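Local coordinates for protein dipeptidase (Streptococcus thermophilus, PDB 3PEB) that is probably a manganese-dependent peptidase of the M24B family, represented here by its N-terminal, creatinase/prolidase-like domain, at residues 22-33 with 123-134. Numbering follows the deposited sequence. Where two conformers were deposited one is given.
Sequences AIVSDPVTVNYL and FENLTPFIHKMR. With EDO (1,2-ethanediol), chain J.
Arg134 lays its aliphatic chain over one face of the Tyr32 ring: CG stands 3.7 Å from the ring centroid, a CH-pi contact over the face, offset toward the rim. The two side chains run past each other in opposite directions, with guanidinium and ring planes 20° apart. Still above the ring, the chain bends at chi3 (54°), which brings the guanidinium edge against Val28, Arg134 NH1 lying 3.4 Å from Val28 CG1. The selenomethionine Met133 fills the angle between Tyr32 and Leu33; its CE approaches Tyr32 CE2 at 3.9 Å and Leu33 CD2 at 4.2 Å. One turn earlier, Thr29 and Ile130 meet tip to tip, CG2 to CD1 at 3.8 Å, while Thr29 OG1 is hydrogen-bonded to Glu103. At the strand, Leu126 CD2 is the knob that enters the hollow between Ala22 CB (3.9 Å) and Val24 CG2, two residues whose side chains leave the same side of strand 22-24. On the other side of that strand, Ile23 CD1 extends to Phe123 CE2 at 4.0 Å. The axes of helices 27-33 and 127-133 come no closer than 11.9 Å and are inclined at 49°, so side chains bridge the gap. With strand 96-102 between strands 21-24 and 122-125, the two helices pack over one face of the mixed sheet, an alpha/beta layering in keeping with the creatinase/prolidase N-terminal domain.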
ATOM      1  N   ALA A  22      -0.211   3.458   5.997  1.00 22.60           N
ATOM      2  CA  ALA A  22      -1.331   2.636   5.513  1.00 22.32           C
ATOM      3  C   ALA A  22      -0.842   1.765   4.353  1.00 21.99           C
ATOM      4  O   ALA A  22      -0.184   2.252   3.423  1.00 22.03           O
ATOM      5  CB  ALA A  22      -2.545   3.504   5.029  1.00 22.28           C
ATOM      6  N   ILE A  23      -1.229   0.495   4.383  1.00 21.94           N
ATOM      7  CA  ILE A  23      -0.950  -0.425   3.280  1.00 22.06           C
ATOM      8  C   ILE A  23      -2.279  -0.737   2.632  1.00 23.02           C
ATOM      9  O   ILE A  23      -3.127  -1.410   3.224  1.00 23.94           O
ATOM     10  CB  ILE A  23      -0.268  -1.747   3.758  1.00 22.89           C
ATOM     11  CG1 ILE A  23       1.039  -1.430   4.478  1.00 22.50           C
ATOM     12  CG2 ILE A  23      -0.015  -2.693   2.535  1.00 22.67           C
ATOM     13  CD1 ILE A  23       1.765  -2.676   5.073  1.00 25.26           C
ATOM     14  N   VAL A  24      -2.453  -0.234   1.414  1.00 23.31           N
ATOM     15  CA  VAL A  24      -3.684  -0.363   0.663  1.00 23.51           C
ATOM     16  C   VAL A  24      -3.489  -1.495  -0.337  1.00 23.83           C
ATOM     17  O   VAL A  24      -2.533  -1.481  -1.116  1.00 23.68           O
ATOM     18  CB  VAL A  24      -4.035   0.981  -0.043  1.00 23.82           C
ATOM     19  CG1 VAL A  24      -5.288   0.852  -0.943  1.00 24.26           C
ATOM     20  CG2 VAL A  24      -4.272   2.089   1.010  1.00 24.20           C
ATOM     21  N   SER A  25      -4.393  -2.475  -0.290  1.00 24.21           N
ATOM     22  CA  SER A  25      -4.298  -3.659  -1.107  1.00 23.65           C
ATOM     23  C   SER A  25      -5.454  -3.873  -2.075  1.00 24.86           C
ATOM     24  O   SER A  25      -5.277  -4.582  -3.074  1.00 25.38           O
ATOM     25  CB  SER A  25      -4.188  -4.912  -0.219  1.00 23.09           C
ATOM     26  OG  SER A  25      -5.270  -4.992   0.672  1.00 23.55           O
ATOM     27  N   ASP A  26      -6.628  -3.317  -1.790  1.00 24.46           N
ATOM     28  CA  ASP A  26      -7.799  -3.542  -2.611  1.00 25.16           C
ATOM     29  C   ASP A  26      -7.622  -2.728  -3.878  1.00 25.84           C
ATOM     30  O   ASP A  26      -7.432  -1.507  -3.795  1.00 24.36           O
ATOM     31  CB  ASP A  26      -9.065  -3.087  -1.846  1.00 25.79           C
ATOM     32  CG  ASP A  26     -10.337  -3.434  -2.567  1.00 29.10           C
ATOM     33  OD1 ASP A  26     -10.310  -3.657  -3.800  1.00 28.84           O
ATOM     34  OD2 ASP A  26     -11.370  -3.546  -1.882  1.00 30.50           O
ATOM     35  N   PRO A  27      -7.643  -3.388  -5.062  1.00 26.09           N
ATOM     36  CA  PRO A  27      -7.501  -2.626  -6.312  1.00 26.53           C
ATOM     37  C   PRO A  27      -8.520  -1.517  -6.493  1.00 27.12           C
ATOM     38  O   PRO A  27      -8.211  -0.460  -7.077  1.00 27.91           O
ATOM     39  CB  PRO A  27      -7.671  -3.709  -7.409  1.00 27.68           C
ATOM     40  CG  PRO A  27      -7.193  -4.980  -6.716  1.00 27.86           C
ATOM     41  CD  PRO A  27      -7.764  -4.846  -5.318  1.00 26.78           C
ATOM     42  N   VAL A  28      -9.720  -1.720  -5.972  1.00 28.16           N
ATOM     43  CA  VAL A  28     -10.760  -0.687  -6.025  1.00 28.94           C
ATOM     44  C   VAL A  28     -10.316   0.553  -5.221  1.00 28.56           C
ATOM     45  O   VAL A  28     -10.460   1.694  -5.685  1.00 28.61           O
ATOM     46  CB  VAL A  28     -12.104  -1.249  -5.527  1.00 30.36           C
ATOM     47  CG1 VAL A  28     -13.155  -0.158  -5.453  1.00 32.90           C
ATOM     48  CG2 VAL A  28     -12.580  -2.417  -6.460  1.00 31.74           C
ATOM     49  N   THR A  29      -9.739   0.334  -4.048  1.00 27.42           N
ATOM     50  CA  THR A  29      -9.227   1.431  -3.200  1.00 26.32           C
ATOM     51  C   THR A  29      -8.010   2.095  -3.829  1.00 26.87           C
ATOM     52  O   THR A  29      -7.892   3.341  -3.776  1.00 27.95           O
ATOM     53  CB  THR A  29      -8.847   0.940  -1.786  1.00 26.86           C
ATOM     54  OG1 THR A  29      -9.910   0.139  -1.246  1.00 25.05           O
ATOM     55  CG2 THR A  29      -8.508   2.111  -0.823  1.00 24.83           C
ATOM     56  N   VAL A  30      -7.090   1.296  -4.411  1.00 26.53           N
ATOM     57  CA  VAL A  30      -5.944   1.894  -5.080  1.00 26.06           C
ATOM     58  C   VAL A  30      -6.435   2.861  -6.175  1.00 26.65           C
ATOM     59  O   VAL A  30      -5.973   3.986  -6.269  1.00 26.52           O
ATOM     60  CB  VAL A  30      -4.982   0.848  -5.658  1.00 25.79           C
ATOM     61  CG1 VAL A  30      -3.926   1.533  -6.513  1.00 26.34           C
ATOM     62  CG2 VAL A  30      -4.287   0.038  -4.532  1.00 23.21           C
ATOM     63  N   ASN A  31      -7.360   2.412  -7.014  1.00 27.52           N
ATOM     64  CA  ASN A  31      -7.917   3.259  -8.077  1.00 29.85           C
ATOM     65  C   ASN A  31      -8.632   4.482  -7.503  1.00 31.22           C
ATOM     66  O   ASN A  31      -8.470   5.612  -7.989  1.00 31.30           O
ATOM     67  CB  ASN A  31      -8.854   2.435  -8.981  1.00 30.45           C
ATOM     68  CG  ASN A  31      -9.335   3.215 -10.201  1.00 35.93           C
ATOM     69  OD1 ASN A  31      -8.562   3.873 -10.877  1.00 36.06           O
ATOM     70  ND2 ASN A  31     -10.625   3.135 -10.474  1.00 39.65           N
ATOM     71  N   TYR A  32      -9.415   4.265  -6.456  1.00 30.78           N
ATOM     72  CA  TYR A  32     -10.122   5.365  -5.791  1.00 32.62           C
ATOM     73  C   TYR A  32      -9.162   6.463  -5.313  1.00 32.27           C
ATOM     74  O   TYR A  32      -9.389   7.641  -5.584  1.00 32.41           O
ATOM     75  CB  TYR A  32     -10.963   4.822  -4.634  1.00 32.32           C
ATOM     76  CG  TYR A  32     -11.573   5.879  -3.755  1.00 34.23           C
ATOM     77  CD1 TYR A  32     -12.620   6.682  -4.210  1.00 38.54           C
ATOM     78  CD2 TYR A  32     -11.095   6.086  -2.469  1.00 35.86           C
ATOM     79  CE1 TYR A  32     -13.171   7.664  -3.393  1.00 40.25           C
ATOM     80  CE2 TYR A  32     -11.636   7.056  -1.646  1.00 38.77           C
ATOM     81  CZ  TYR A  32     -12.670   7.849  -2.108  1.00 39.93           C
ATOM     82  OH  TYR A  32     -13.208   8.807  -1.270  1.00 42.92           O
ATOM     83  N   LEU A  33      -8.053   6.061  -4.687  1.00 30.65           N
ATOM     84  CA  LEU A  33      -7.120   7.002  -4.098  1.00 30.30           C
ATOM     85  C   LEU A  33      -6.167   7.646  -5.112  1.00 32.15           C
ATOM     86  O   LEU A  33      -5.679   8.735  -4.861  1.00 32.09           O
ATOM     87  CB  LEU A  33      -6.264   6.322  -3.034  1.00 29.19           C
ATOM     88  CG  LEU A  33      -6.971   5.803  -1.792  1.00 28.18           C
ATOM     89  CD1 LEU A  33      -5.993   5.027  -0.900  1.00 26.81           C
ATOM     90  CD2 LEU A  33      -7.645   6.954  -1.045  1.00 28.60           C
ATOM     91  N   PHE A 123      -0.766  -4.277  13.432  1.00 31.48           N
ATOM     92  CA  PHE A 123      -1.683  -3.929  12.375  1.00 29.58           C
ATOM     93  C   PHE A 123      -3.081  -3.616  12.918  1.00 29.91           C
ATOM     94  O   PHE A 123      -3.602  -4.293  13.823  1.00 30.63           O
ATOM     95  CB  PHE A 123      -1.774  -5.048  11.342  1.00 29.57           C
ATOM     96  CG  PHE A 123      -0.586  -5.140  10.424  1.00 28.98           C
ATOM     97  CD1 PHE A 123       0.598  -5.723  10.842  1.00 31.78           C
ATOM     98  CD2 PHE A 123      -0.689  -4.706   9.119  1.00 30.38           C
ATOM     99  CE1 PHE A 123       1.685  -5.830   9.969  1.00 31.35           C
ATOM    100  CE2 PHE A 123       0.396  -4.810   8.229  1.00 29.98           C
ATOM    101  CZ  PHE A 123       1.577  -5.360   8.665  1.00 31.41           C
ATOM    102  N   GLU A 124      -3.692  -2.609  12.315  1.00 28.14           N
ATOM    103  CA  GLU A 124      -5.042  -2.162  12.620  1.00 29.34           C
ATOM    104  C   GLU A 124      -5.816  -2.055  11.325  1.00 28.14           C
ATOM    105  O   GLU A 124      -5.222  -1.976  10.258  1.00 27.62           O
ATOM    106  CB  GLU A 124      -5.038  -0.798  13.308  1.00 30.51           C
ATOM    107  CG  GLU A 124      -4.369  -0.765  14.695  1.00 33.83           C
ATOM    108  CD  GLU A 124      -5.141  -1.508  15.775  1.00 41.52           C
ATOM    109  OE1 GLU A 124      -6.324  -1.871  15.556  1.00 43.88           O
ATOM    110  OE2 GLU A 124      -4.549  -1.730  16.861  1.00 45.34           O
ATOM    111  N   ASN A 125      -7.143  -2.058  11.429  1.00 28.44           N
ATOM    112  CA  ASN A 125      -8.034  -2.161  10.269  1.00 28.37           C
ATOM    113  C   ASN A 125      -8.407  -0.787   9.655  1.00 27.58           C
ATOM    114  O   ASN A 125      -9.013   0.035  10.308  1.00 28.44           O
ATOM    115  CB  ASN A 125      -9.316  -2.864  10.682  1.00 29.59           C
ATOM    116  CG  ASN A 125     -10.167  -3.282   9.515  1.00 30.30           C
ATOM    117  OD1 ASN A 125      -9.759  -3.184   8.351  1.00 26.22           O
ATOM    118  ND2 ASN A 125     -11.360  -3.831   9.829  1.00 31.34           N
ATOM    119  N   LEU A 126      -8.031  -0.599   8.398  1.00 26.07           N
ATOM    120  CA  LEU A 126      -8.310   0.597   7.590  1.00 25.32           C
ATOM    121  C   LEU A 126      -9.645   0.538   6.878  1.00 25.66           C
ATOM    122  O   LEU A 126     -10.132   1.566   6.391  1.00 25.86           O
ATOM    123  CB  LEU A 126      -7.232   0.744   6.521  1.00 24.47           C
ATOM    124  CG  LEU A 126      -7.151   2.070   5.739  1.00 25.13           C
ATOM    125  CD1 LEU A 126      -6.845   3.248   6.687  1.00 27.14           C
ATOM    126  CD2 LEU A 126      -6.080   1.919   4.663  1.00 24.36           C
ATOM    127  N   THR A 127     -10.255  -0.648   6.790  1.00 27.05           N
ATOM    128  CA  THR A 127     -11.428  -0.805   5.949  1.00 28.01           C
ATOM    129  C   THR A 127     -12.589   0.125   6.336  1.00 29.39           C
ATOM    130  O   THR A 127     -13.234   0.713   5.456  1.00 29.92           O
ATOM    131  CB  THR A 127     -11.880  -2.312   5.862  1.00 28.63           C
ATOM    132  OG1 THR A 127     -10.955  -3.044   5.045  1.00 28.74           O
ATOM    133  CG2 THR A 127     -13.280  -2.398   5.227  1.00 30.44           C
ATOM    134  N   PRO A 128     -12.875   0.270   7.640  1.00 31.76           N
ATOM    135  CA  PRO A 128     -13.963   1.170   8.022  1.00 33.44           C
ATOM    136  C   PRO A 128     -13.747   2.623   7.545  1.00 33.39           C
ATOM    137  O   PRO A 128     -14.676   3.250   7.021  1.00 33.94           O
ATOM    138  CB  PRO A 128     -13.972   1.073   9.548  1.00 34.74           C
ATOM    139  CG  PRO A 128     -13.488  -0.336   9.825  1.00 35.16           C
ATOM    140  CD  PRO A 128     -12.393  -0.521   8.792  1.00 32.17           C
ATOM    141  N   PHE A 129     -12.520   3.116   7.660  1.00 32.73           N
ATOM    142  CA  PHE A 129     -12.217   4.444   7.166  1.00 32.84           C
ATOM    143  C   PHE A 129     -12.404   4.557   5.649  1.00 33.38           C
ATOM    144  O   PHE A 129     -12.984   5.563   5.166  1.00 34.61           O
ATOM    145  CB  PHE A 129     -10.837   4.896   7.580  1.00 32.21           C
ATOM    146  CG  PHE A 129     -10.556   6.326   7.187  1.00 34.10           C
ATOM    147  CD1 PHE A 129     -11.286   7.352   7.762  1.00 36.82           C
ATOM    148  CD2 PHE A 129      -9.624   6.636   6.206  1.00 34.24           C
ATOM    149  CE1 PHE A 129     -11.070   8.691   7.387  1.00 37.96           C
ATOM    150  CE2 PHE A 129      -9.406   7.983   5.835  1.00 34.78           C
ATOM    151  CZ  PHE A 129     -10.129   8.982   6.426  1.00 36.24           C
ATOM    152  N   ILE A 130     -11.979   3.535   4.897  1.00 32.20           N
ATOM    153  CA  ILE A 130     -12.161   3.569   3.451  1.00 33.29           C
ATOM    154  C   ILE A 130     -13.657   3.681   3.106  1.00 35.77           C
ATOM    155  O   ILE A 130     -14.031   4.497   2.261  1.00 35.01           O
ATOM    156  CB  ILE A 130     -11.494   2.382   2.723  1.00 31.73           C
ATOM    157  CG1 ILE A 130      -9.966   2.378   2.929  1.00 30.23           C
ATOM    158  CG2 ILE A 130     -11.848   2.376   1.223  1.00 33.08           C
ATOM    159  CD1 ILE A 130      -9.250   3.666   2.618  1.00 29.51           C
ATOM    160  N   HIS A 131     -14.509   2.888   3.764  1.00 37.95           N
ATOM    161  CA  HIS A 131     -15.955   2.989   3.536  0.50 40.95           C
ATOM    162  C   HIS A 131     -16.485   4.388   3.888  1.00 42.68           C
ATOM    163  O   HIS A 131     -17.290   4.956   3.149  1.00 44.64           O
ATOM    164  CB  HIS A 131     -16.711   1.909   4.320  0.50 41.96           C
ATOM    165  CG  HIS A 131     -16.492   0.518   3.803  0.50 41.88           C
ATOM    166  ND1 HIS A 131     -16.389   0.227   2.459  0.50 43.98           N
ATOM    167  CD2 HIS A 131     -16.389  -0.667   4.453  0.50 42.62           C
ATOM    168  CE1 HIS A 131     -16.201  -1.074   2.305  0.50 43.28           C
ATOM    169  NE2 HIS A 131     -16.208  -1.639   3.500  0.50 42.17           N
ATOM    170  N   LYS A 132     -16.017   4.944   5.002  1.00 43.48           N
ATOM    171  CA  LYS A 132     -16.415   6.285   5.443  1.00 46.07           C
ATOM    172  C   LYS A 132     -16.074   7.338   4.373  1.00 46.51           C
ATOM    173  O   LYS A 132     -16.888   8.216   4.076  1.00 46.46           O
ATOM    174  CB  LYS A 132     -15.703   6.629   6.747  1.00 46.43           C
ATOM    175  CG  LYS A 132     -16.292   7.758   7.559  1.00 52.03           C
ATOM    176  CD  LYS A 132     -15.565   7.882   8.917  1.00 55.80           C
ATOM    177  CE  LYS A 132     -16.441   8.543   9.997  1.00 61.46           C
ATOM    178  NZ  LYS A 132     -16.606  10.008   9.763  1.00 64.15           N
HETATM  179  N   MSE A 133     -14.883   7.228   3.779  1.00 44.67           N
HETATM  180  CA  MSE A 133     -14.462   8.173   2.744  1.00 46.09           C
HETATM  181  C   MSE A 133     -15.417   8.183   1.561  1.00 49.59           C
HETATM  182  O   MSE A 133     -15.610   9.219   0.928  1.00 50.64           O
HETATM  183  CB  MSE A 133     -13.063   7.840   2.222  1.00 43.43           C
HETATM  184  CG  MSE A 133     -11.951   8.206   3.146  1.00 41.06           C
HETATM  185 SE   MSE A 133     -10.232   7.847   2.272  0.80 37.73          SE
HETATM  186  CE  MSE A 133     -10.208   9.423   1.127  1.00 34.89           C
ATOM    187  N   ARG A 134     -15.982   7.014   1.266  1.00 52.20           N
ATOM    188  CA  ARG A 134     -16.861   6.806   0.119  1.00 55.58           C
ATOM    189  C   ARG A 134     -18.310   6.634   0.543  1.00 57.70           C
ATOM    190  O   ARG A 134     -19.072   7.622   0.584  1.00 61.59           O
ATOM    191  CB  ARG A 134     -16.406   5.563  -0.639  1.00 54.76           C
ATOM    192  CG  ARG A 134     -14.937   5.573  -0.963  1.00 56.48           C
ATOM    193  CD  ARG A 134     -14.433   4.236  -1.436  1.00 58.59           C
ATOM    194  NE  ARG A 134     -15.232   3.736  -2.555  1.00 63.18           N
ATOM    195  CZ  ARG A 134     -14.974   2.604  -3.194  1.00 64.41           C
ATOM    196  NH1 ARG A 134     -13.928   1.873  -2.837  1.00 64.81           N
ATOM    197  NH2 ARG A 134     -15.758   2.207  -4.194  1.00 66.18           N
TER
HETATM  198  C1  EDO J 143      -1.066  -8.297  14.826  1.00 66.01           C
HETATM  199  O1  EDO J 143      -0.825  -6.951  14.411  1.00 60.79           O
HETATM  200  C2  EDO J 143       0.273  -9.025  14.864  1.00 66.45           C
HETATM  201  O2  EDO J 143       1.323  -8.161  14.389  1.00 67.01           O